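Long-range contact in putative carboxynorspermidine decarboxylase protein (Sinorhizobium meliloti, PDB 3MT1), which probably catalyses the pyridoxal 5'-phosphate-dependent decarboxylation of carboxynorspermidine and carboxyspermidine to norspermidine and spermidine: residues 42-56 with 64-76. Sequence-based numbering, arbitrary orientation.
Sequences WSVFDLMRDYMDGTT and RLGRERFGKETHA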
ATOM      1  N   TRP B  42       2.597   4.429 -17.804  1.00 30.19           N
ATOM      2  CA  TRP B  42       3.285   4.446 -19.078  1.00 30.87           C
ATOM      3  C   TRP B  42       2.445   4.848 -20.304  1.00 33.30           C
ATOM      4  O   TRP B  42       3.003   5.362 -21.266  1.00 33.82           O
ATOM      5  CB  TRP B  42       4.051   3.147 -19.330  1.00 30.19           C
ATOM      6  CG  TRP B  42       3.271   1.870 -19.197  1.00 30.13           C
ATOM      7  CD1 TRP B  42       3.108   1.110 -18.061  1.00 27.69           C
ATOM      8  CD2 TRP B  42       2.594   1.186 -20.231  1.00 30.93           C
ATOM      9  NE1 TRP B  42       2.349   0.031 -18.323  1.00 29.54           N
ATOM     10  CE2 TRP B  42       2.032   0.028 -19.659  1.00 33.48           C
ATOM     11  CE3 TRP B  42       2.422   1.423 -21.597  1.00 33.53           C
ATOM     12  CZ2 TRP B  42       1.271  -0.885 -20.405  1.00 35.30           C
ATOM     13  CZ3 TRP B  42       1.683   0.505 -22.349  1.00 37.44           C
ATOM     14  CH2 TRP B  42       1.102  -0.625 -21.747  1.00 36.47           C
ATOM     15  N   SER B  43       1.124   4.688 -20.254  1.00 34.24           N
ATOM     16  CA  SER B  43       0.307   5.076 -21.400  1.00 36.45           C
ATOM     17  C   SER B  43       0.384   6.565 -21.785  1.00 37.29           C
ATOM     18  O   SER B  43      -0.131   6.952 -22.865  1.00 38.26           O
ATOM     19  CB  SER B  43      -1.161   4.719 -21.170  1.00 38.06           C
ATOM     20  OG  SER B  43      -1.627   5.384 -20.013  1.00 38.37           O
ATOM     21  N   VAL B  44       0.985   7.392 -20.911  1.00 35.78           N
ATOM     22  CA  VAL B  44       1.194   8.793 -21.222  1.00 36.36           C
ATOM     23  C   VAL B  44       2.664   9.111 -21.506  1.00 36.37           C
ATOM     24  O   VAL B  44       3.015  10.268 -21.727  1.00 36.64           O
ATOM     25  CB  VAL B  44       0.572   9.785 -20.145  1.00 36.68           C
ATOM     26  CG1 VAL B  44      -0.939   9.557 -19.964  1.00 37.53           C
ATOM     27  CG2 VAL B  44       1.318   9.746 -18.808  1.00 33.70           C
ATOM     28  N   PHE B  45       3.525   8.099 -21.529  1.00 36.70           N
ATOM     29  CA  PHE B  45       4.912   8.345 -21.883  1.00 38.05           C
ATOM     30  C   PHE B  45       5.112   8.951 -23.285  1.00 40.81           C
ATOM     31  O   PHE B  45       6.004   9.770 -23.497  1.00 40.74           O
ATOM     32  CB  PHE B  45       5.740   7.075 -21.759  1.00 37.93           C
ATOM     33  CG  PHE B  45       5.981   6.637 -20.346  1.00 37.02           C
ATOM     34  CD1 PHE B  45       5.604   7.427 -19.274  1.00 34.63           C
ATOM     35  CD2 PHE B  45       6.612   5.437 -20.089  1.00 37.72           C
ATOM     36  CE1 PHE B  45       5.830   7.011 -17.995  1.00 33.37           C
ATOM     37  CE2 PHE B  45       6.852   5.032 -18.769  1.00 32.06           C
ATOM     38  CZ  PHE B  45       6.459   5.819 -17.751  1.00 30.71           C
ATOM     39  N   ASP B  46       4.284   8.543 -24.235  1.00 43.99           N
ATOM     40  CA  ASP B  46       4.343   9.085 -25.589  1.00 46.94           C
ATOM     41  C   ASP B  46       4.167  10.575 -25.561  1.00 47.63           C
ATOM     42  O   ASP B  46       4.855  11.289 -26.288  1.00 48.55           O
ATOM     43  CB  ASP B  46       3.325   8.412 -26.526  1.00 48.69           C
ATOM     44  CG  ASP B  46       3.811   7.030 -27.006  1.00 52.38           C
ATOM     45  OD1 ASP B  46       5.055   6.846 -27.054  1.00 53.06           O
ATOM     46  OD2 ASP B  46       2.978   6.123 -27.319  1.00 54.73           O
ATOM     47  N   LEU B  47       3.278  11.055 -24.700  1.00 47.64           N
ATOM     48  CA  LEU B  47       3.140  12.490 -24.549  1.00 48.27           C
ATOM     49  C   LEU B  47       4.355  13.144 -23.872  1.00 46.12           C
ATOM     50  O   LEU B  47       4.810  14.164 -24.343  1.00 47.45           O
ATOM     51  CB  LEU B  47       1.802  12.883 -23.909  1.00 49.47           C
ATOM     52  CG  LEU B  47       1.687  14.298 -23.324  1.00 51.23           C
ATOM     53  CD1 LEU B  47       1.495  15.382 -24.409  1.00 55.58           C
ATOM     54  CD2 LEU B  47       0.554  14.344 -22.316  1.00 51.97           C
HETATM   55  N   MSE B  48       4.922  12.533 -22.836  1.00 43.51           N
HETATM   56  CA  MSE B  48       6.036  13.144 -22.103  1.00 41.46           C
HETATM   57  C   MSE B  48       7.403  13.056 -22.809  1.00 41.49           C
HETATM   58  O   MSE B  48       8.266  13.914 -22.603  1.00 41.02           O
HETATM   59  CB  MSE B  48       6.146  12.531 -20.700  1.00 39.27           C
HETATM   60  CG  MSE B  48       4.903  12.676 -19.904  1.00 38.72           C
HETATM   61 SE   MSE B  48       4.845  11.604 -18.304  0.75 36.06          SE
HETATM   62  CE  MSE B  48       5.908  12.722 -17.181  1.00 34.33           C
ATOM     63  N   ARG B  49       7.597  12.002 -23.598  1.00 41.47           N
ATOM     64  CA  ARG B  49       8.861  11.709 -24.271  1.00 42.24           C
ATOM     65  C   ARG B  49       9.520  12.937 -24.940  1.00 42.63           C
ATOM     66  O   ARG B  49      10.704  13.214 -24.727  1.00 41.05           O
ATOM     67  CB  ARG B  49       8.641  10.596 -25.326  1.00 43.65           C
ATOM     68  CG  ARG B  49       9.798   9.638 -25.467  1.00 46.13           C
ATOM     69  CD  ARG B  49       9.644   8.595 -26.568  1.00 51.49           C
ATOM     70  NE  ARG B  49      10.804   8.665 -27.476  1.00 59.82           N
ATOM     71  CZ  ARG B  49      11.516   7.623 -27.932  1.00 67.05           C
ATOM     72  NH1 ARG B  49      11.229   6.368 -27.552  1.00 69.51           N
ATOM     73  NH2 ARG B  49      12.548   7.832 -28.770  1.00 70.10           N
ATOM     74  N   ASP B  50       8.757  13.664 -25.752  1.00 43.81           N
ATOM     75  CA  ASP B  50       9.359  14.726 -26.547  1.00 45.06           C
ATOM     76  C   ASP B  50       9.789  15.949 -25.744  1.00 44.04           C
ATOM     77  O   ASP B  50      10.402  16.854 -26.299  1.00 44.64           O
ATOM     78  CB  ASP B  50       8.447  15.132 -27.699  1.00 47.48           C
ATOM     79  CG  ASP B  50       8.175  13.981 -28.657  1.00 50.02           C
ATOM     80  OD1 ASP B  50       9.126  13.223 -28.987  1.00 51.80           O
ATOM     81  OD2 ASP B  50       7.008  13.837 -29.077  1.00 50.96           O
ATOM     82  N   TYR B  51       9.492  15.961 -24.442  1.00 41.71           N
ATOM     83  CA  TYR B  51       9.810  17.097 -23.598  1.00 40.55           C
ATOM     84  C   TYR B  51      10.861  16.768 -22.571  1.00 38.91           C
ATOM     85  O   TYR B  51      11.358  17.663 -21.873  1.00 38.95           O
ATOM     86  CB  TYR B  51       8.570  17.646 -22.886  1.00 40.83           C
ATOM     87  CG  TYR B  51       7.399  18.104 -23.762  1.00 42.37           C
ATOM     88  CD1 TYR B  51       7.262  19.450 -24.140  1.00 41.73           C
ATOM     89  CD2 TYR B  51       6.410  17.194 -24.183  1.00 41.78           C
ATOM     90  CE1 TYR B  51       6.161  19.881 -24.901  1.00 43.14           C
ATOM     91  CE2 TYR B  51       5.322  17.603 -24.958  1.00 42.68           C
ATOM     92  CZ  TYR B  51       5.192  18.957 -25.307  1.00 45.10           C
ATOM     93  OH  TYR B  51       4.113  19.381 -26.078  1.00 46.66           O
HETATM   94  N   MSE B  52      11.193  15.492 -22.465  1.00 37.58           N
HETATM   95  CA  MSE B  52      12.153  15.032 -21.478  1.00 36.76           C
HETATM   96  C   MSE B  52      13.274  14.206 -22.078  1.00 37.59           C
HETATM   97  O   MSE B  52      13.307  13.975 -23.292  1.00 39.60           O
HETATM   98  CB  MSE B  52      11.447  14.273 -20.369  1.00 35.40           C
HETATM   99  CG  MSE B  52      10.379  15.123 -19.687  1.00 34.58           C
HETATM  100 SE   MSE B  52       9.570  14.184 -18.178  0.75 32.87          SE
HETATM  101  CE  MSE B  52      10.807  14.676 -16.839  1.00 26.43           C
ATOM    102  N   ASP B  53      14.211  13.769 -21.242  1.00 37.41           N
ATOM    103  CA  ASP B  53      15.443  13.134 -21.743  1.00 38.12           C
ATOM    104  C   ASP B  53      15.576  11.655 -21.362  1.00 37.52           C
ATOM    105  O   ASP B  53      16.575  11.028 -21.730  1.00 39.37           O
ATOM    106  CB  ASP B  53      16.686  13.913 -21.277  1.00 37.80           C
ATOM    107  CG  ASP B  53      16.742  15.320 -21.858  1.00 41.16           C
ATOM    108  OD1 ASP B  53      17.164  15.456 -23.038  1.00 45.02           O
ATOM    109  OD2 ASP B  53      16.369  16.293 -21.142  1.00 43.60           O
ATOM    110  N   GLY B  54      14.586  11.111 -20.651  1.00 35.73           N
ATOM    111  CA  GLY B  54      14.661   9.770 -20.104  1.00 35.06           C
ATOM    112  C   GLY B  54      14.003   9.570 -18.735  1.00 34.40           C
ATOM    113  O   GLY B  54      13.164  10.367 -18.285  1.00 35.08           O
ATOM    114  N   THR B  55      14.406   8.513 -18.060  1.00 33.40           N
ATOM    115  CA  THR B  55      13.780   8.093 -16.819  1.00 33.05           C
ATOM    116  C   THR B  55      14.899   7.746 -15.888  1.00 33.03           C
ATOM    117  O   THR B  55      15.986   7.451 -16.331  1.00 33.91           O
ATOM    118  CB  THR B  55      12.928   6.762 -17.034  1.00 33.59           C
ATOM    119  OG1 THR B  55      13.773   5.674 -17.481  1.00 32.70           O
ATOM    120  CG2 THR B  55      11.813   6.985 -18.078  1.00 31.87           C
ATOM    121  N   THR B  56      14.645   7.792 -14.599  1.00 33.37           N
ATOM    122  CA  THR B  56      15.565   7.217 -13.635  1.00 34.12           C
ATOM    123  C   THR B  56      14.787   6.198 -12.772  1.00 32.87           C
ATOM    124  O   THR B  56      13.615   6.345 -12.577  1.00 32.72           O
ATOM    125  CB  THR B  56      16.266   8.311 -12.797  1.00 35.17           C
ATOM    126  OG1 THR B  56      17.308   7.712 -12.021  1.00 38.15           O
ATOM    127  CG2 THR B  56      15.271   9.030 -11.827  1.00 35.88           C
ATOM    128  N   ARG B  64      13.632  -1.544 -16.568  1.00 27.48           N
ATOM    129  CA  ARG B  64      13.027  -2.167 -17.753  1.00 28.75           C
ATOM    130  C   ARG B  64      11.831  -1.342 -18.301  1.00 29.58           C
ATOM    131  O   ARG B  64      11.713  -1.114 -19.546  1.00 30.11           O
ATOM    132  CB  ARG B  64      12.603  -3.605 -17.456  1.00 29.60           C
ATOM    133  CG  ARG B  64      11.882  -4.296 -18.571  1.00 28.62           C
ATOM    134  CD  ARG B  64      11.943  -5.785 -18.344  1.00 30.19           C
ATOM    135  NE  ARG B  64      11.181  -6.531 -19.342  1.00 33.51           N
ATOM    136  CZ  ARG B  64      10.931  -7.833 -19.274  1.00 34.34           C
ATOM    137  NH1 ARG B  64      11.350  -8.537 -18.235  1.00 37.01           N
ATOM    138  NH2 ARG B  64      10.218  -8.425 -20.221  1.00 35.29           N
ATOM    139  N   LEU B  65      10.978  -0.867 -17.399  1.00 27.95           N
ATOM    140  CA  LEU B  65       9.831  -0.115 -17.855  1.00 29.09           C
ATOM    141  C   LEU B  65      10.300   1.128 -18.599  1.00 30.08           C
ATOM    142  O   LEU B  65       9.731   1.439 -19.628  1.00 32.33           O
ATOM    143  CB  LEU B  65       8.893   0.282 -16.699  1.00 28.13           C
ATOM    144  CG  LEU B  65       7.705   1.168 -17.064  1.00 26.92           C
ATOM    145  CD1 LEU B  65       6.631   0.399 -17.826  1.00 27.77           C
ATOM    146  CD2 LEU B  65       7.110   1.734 -15.861  1.00 27.16           C
ATOM    147  N   GLY B  66      11.335   1.819 -18.090  1.00 30.52           N
ATOM    148  CA  GLY B  66      11.809   3.072 -18.674  1.00 30.60           C
ATOM    149  C   GLY B  66      12.438   2.809 -20.032  1.00 33.33           C
ATOM    150  O   GLY B  66      12.179   3.545 -20.983  1.00 33.39           O
ATOM    151  N   ARG B  67      13.267   1.758 -20.122  1.00 34.82           N
ATOM    152  CA  ARG B  67      13.857   1.365 -21.393  1.00 37.15           C
ATOM    153  C   ARG B  67      12.801   0.959 -22.401  1.00 38.63           C
ATOM    154  O   ARG B  67      12.781   1.515 -23.493  1.00 40.32           O
ATOM    155  CB  ARG B  67      14.936   0.279 -21.240  1.00 37.87           C
ATOM    156  CG  ARG B  67      15.462  -0.341 -22.577  1.00 41.68           C
ATOM    157  CD  ARG B  67      16.099   0.661 -23.580  1.00 47.06           C
ATOM    158  NE  ARG B  67      17.353   1.222 -23.066  1.00 53.18           N
ATOM    159  CZ  ARG B  67      17.662   2.526 -23.007  1.00 55.79           C
ATOM    160  NH1 ARG B  67      16.816   3.464 -23.451  1.00 55.69           N
ATOM    161  NH2 ARG B  67      18.834   2.903 -22.496  1.00 56.60           N
ATOM    162  N   GLU B  68      11.914   0.035 -22.039  1.00 38.68           N
ATOM    163  CA  GLU B  68      10.937  -0.494 -23.004  1.00 39.50           C
ATOM    164  C   GLU B  68       9.823   0.442 -23.407  1.00 39.42           C
ATOM    165  O   GLU B  68       9.364   0.368 -24.521  1.00 41.23           O
ATOM    166  CB  GLU B  68      10.356  -1.828 -22.540  1.00 39.72           C
ATOM    167  CG  GLU B  68      11.447  -2.910 -22.496  1.00 43.65           C
ATOM    168  CD  GLU B  68      10.961  -4.291 -22.098  1.00 47.73           C
ATOM    169  OE1 GLU B  68       9.736  -4.471 -21.897  1.00 53.66           O
ATOM    170  OE2 GLU B  68      11.809  -5.200 -21.979  1.00 47.96           O
ATOM    171  N   ARG B  69       9.374   1.330 -22.534  1.00 38.21           N
ATOM    172  CA  ARG B  69       8.193   2.128 -22.877  1.00 38.08           C
ATOM    173  C   ARG B  69       8.517   3.603 -22.907  1.00 37.73           C
ATOM    174  O   ARG B  69       7.717   4.395 -23.358  1.00 38.79           O
ATOM    175  CB  ARG B  69       7.061   1.955 -21.837  1.00 37.95           C
ATOM    176  CG  ARG B  69       6.478   0.611 -21.636  1.00 37.06           C
ATOM    177  CD  ARG B  69       5.841   0.092 -22.862  1.00 37.01           C
ATOM    178  NE  ARG B  69       5.291  -1.218 -22.615  1.00 34.94           N
ATOM    179  CZ  ARG B  69       4.447  -1.841 -23.436  1.00 40.11           C
ATOM    180  NH1 ARG B  69       4.046  -1.253 -24.573  1.00 38.62           N
ATOM    181  NH2 ARG B  69       3.988  -3.052 -23.103  1.00 37.06           N
ATOM    182  N   PHE B  70       9.636   4.011 -22.344  1.00 36.29           N
ATOM    183  CA  PHE B  70       9.917   5.428 -22.375  1.00 35.89           C
ATOM    184  C   PHE B  70      10.999   5.743 -23.371  1.00 36.93           C
ATOM    185  O   PHE B  70      10.866   6.693 -24.123  1.00 37.92           O
ATOM    186  CB  PHE B  70      10.260   5.981 -20.995  1.00 34.33           C
ATOM    187  CG  PHE B  70      10.192   7.493 -20.918  1.00 33.98           C
ATOM    188  CD1 PHE B  70      11.145   8.288 -21.555  1.00 33.48           C
ATOM    189  CD2 PHE B  70       9.172   8.115 -20.222  1.00 32.34           C
ATOM    190  CE1 PHE B  70      11.055   9.662 -21.499  1.00 34.61           C
ATOM    191  CE2 PHE B  70       9.099   9.504 -20.129  1.00 31.74           C
ATOM    192  CZ  PHE B  70      10.027  10.272 -20.750  1.00 34.05           C
ATOM    193  N   GLY B  71      12.057   4.929 -23.394  1.00 37.44           N
ATOM    194  CA  GLY B  71      13.163   5.116 -24.327  1.00 38.26           C
ATOM    195  C   GLY B  71      14.082   6.239 -23.902  1.00 38.14           C
ATOM    196  O   GLY B  71      14.009   6.704 -22.757  1.00 37.53           O
ATOM    197  N   LYS B  72      14.938   6.679 -24.825  1.00 39.67           N
ATOM    198  CA  LYS B  72      15.912   7.762 -24.589  1.00 40.59           C
ATOM    199  C   LYS B  72      16.926   7.323 -23.505  1.00 40.06           C
ATOM    200  O   LYS B  72      17.308   6.157 -23.488  1.00 40.66           O
ATOM    201  CB  LYS B  72      15.223   9.104 -24.260  1.00 40.79           C
ATOM    202  CG  LYS B  72      14.373   9.736 -25.417  1.00 43.20           C
ATOM    203  CD  LYS B  72      14.138  11.246 -25.143  1.00 43.87           C
ATOM    204  CE  LYS B  72      13.563  12.001 -26.341  1.00 45.05           C
ATOM    205  NZ  LYS B  72      13.392  13.474 -26.047  1.00 44.41           N
ATOM    206  N   GLU B  73      17.364   8.216 -22.630  1.00 39.17           N
ATOM    207  CA  GLU B  73      18.341   7.843 -21.613  1.00 39.99           C
ATOM    208  C   GLU B  73      17.677   7.171 -20.394  1.00 39.59           C
ATOM    209  O   GLU B  73      16.687   7.691 -19.837  1.00 39.88           O
ATOM    210  CB  GLU B  73      19.119   9.086 -21.144  1.00 39.92           C
ATOM    211  CG  GLU B  73      20.635   8.945 -21.335  1.00 42.02           C
ATOM    212  CD  GLU B  73      21.447  10.083 -20.745  1.00 40.16           C
ATOM    213  OE1 GLU B  73      21.546  11.146 -21.424  1.00 42.40           O
ATOM    214  OE2 GLU B  73      21.997   9.880 -19.633  1.00 34.76           O
ATOM    215  N   THR B  74      18.210   6.028 -19.973  1.00 39.25           N
ATOM    216  CA  THR B  74      17.729   5.377 -18.755  1.00 38.96           C
ATOM    217  C   THR B  74      18.823   5.289 -17.702  1.00 37.64           C
ATOM    218  O   THR B  74      19.930   4.826 -17.982  1.00 37.98           O
ATOM    219  CB  THR B  74      17.097   3.943 -19.014  1.00 40.01           C
ATOM    220  OG1 THR B  74      18.108   2.945 -18.907  1.00 43.38           O
ATOM    221  CG2 THR B  74      16.426   3.851 -20.377  1.00 38.73           C
ATOM    222  N   HIS B  75      18.507   5.746 -16.499  1.00 36.65           N
ATOM    223  CA  HIS B  75      19.444   5.720 -15.357  1.00 36.01           C
ATOM    224  C   HIS B  75      18.942   4.730 -14.349  1.00 35.49           C
ATOM    225  O   HIS B  75      17.742   4.675 -14.065  1.00 35.17           O
ATOM    226  CB  HIS B  75      19.564   7.087 -14.683  1.00 34.97           C
ATOM    227  CG  HIS B  75      20.360   8.081 -15.466  1.00 36.43           C
ATOM    228  ND1 HIS B  75      21.015   9.143 -14.871  1.00 34.56           N
ATOM    229  CD2 HIS B  75      20.628   8.165 -16.797  1.00 35.11           C
ATOM    230  CE1 HIS B  75      21.621   9.857 -15.808  1.00 35.32           C
ATOM    231  NE2 HIS B  75      21.410   9.277 -16.982  1.00 36.29           N
ATOM    232  N   ALA B  76      19.859   3.934 -13.827  1.00 35.69           N
ATOM    233  CA  ALA B  76      19.515   2.974 -12.798  1.00 36.44           C
ATOM    234  C   ALA B  76      20.142   3.357 -11.472  1.00 36.93           C
ATOM    235  O   ALA B  76      21.304   3.739 -11.423  1.00 38.18           O
ATOM    236  CB  ALA B  76      19.939   1.555 -13.222  1.00 36.26           C
TER
HETATM  237  O   HOH W   1       7.268   7.105 -25.495  1.00 47.24           O
HETATM  238  O   HOH W   2      15.237   4.563 -15.431  1.00 29.83           O
HETATM  239  O   HOH W   3      14.152   5.879 -20.079  1.00 38.25           O
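T55 pairs with T74 in the parallel strands of a right-handed beta-alpha-beta crossover, strand 54-57, helix 60-70 and strand 73-77, part of the eight-stranded alpha/beta barrel of this class-II decarboxylase family. The strand segments run 5° from parallel, and three backbone bonds fix their register: E73 N to D53 O, T55 N to E73 O and H75 N to T55 O. Aromatic packing links F45 of helix 45-49, through F70, to T55 of strand 54-57. In F70, chi1 -164° sets CG anti to the backbone N, bringing the CD2 edge over the face of F45 (centroids 5.0 Å apart, planes at 61°). T55 CG2 lies over a face of F70, 3.8 Å from the ring centroid, a CH-pi contact. Farther out, the R69 guanidinium stacks nearly flat on W42, its CZ 4.1 Å from the centroid of the six-membered ring; E361 of the second subunit takes both R69 NE, in a salt bridge, and W42 NE1, through its backbone O. Among side chains, K72 makes the direct hydrogen bonds across the contact: its extended chain carries NZ to R49 O (3.0 Å) and M52 O (2.8 Å). A methionine in its place would probably leave both carbonyls without this shared donor and the 49-52 turn less firmly tied to the strand. M52 N and K72 NZ reach R49 O from opposite faces of its carbonyl plane.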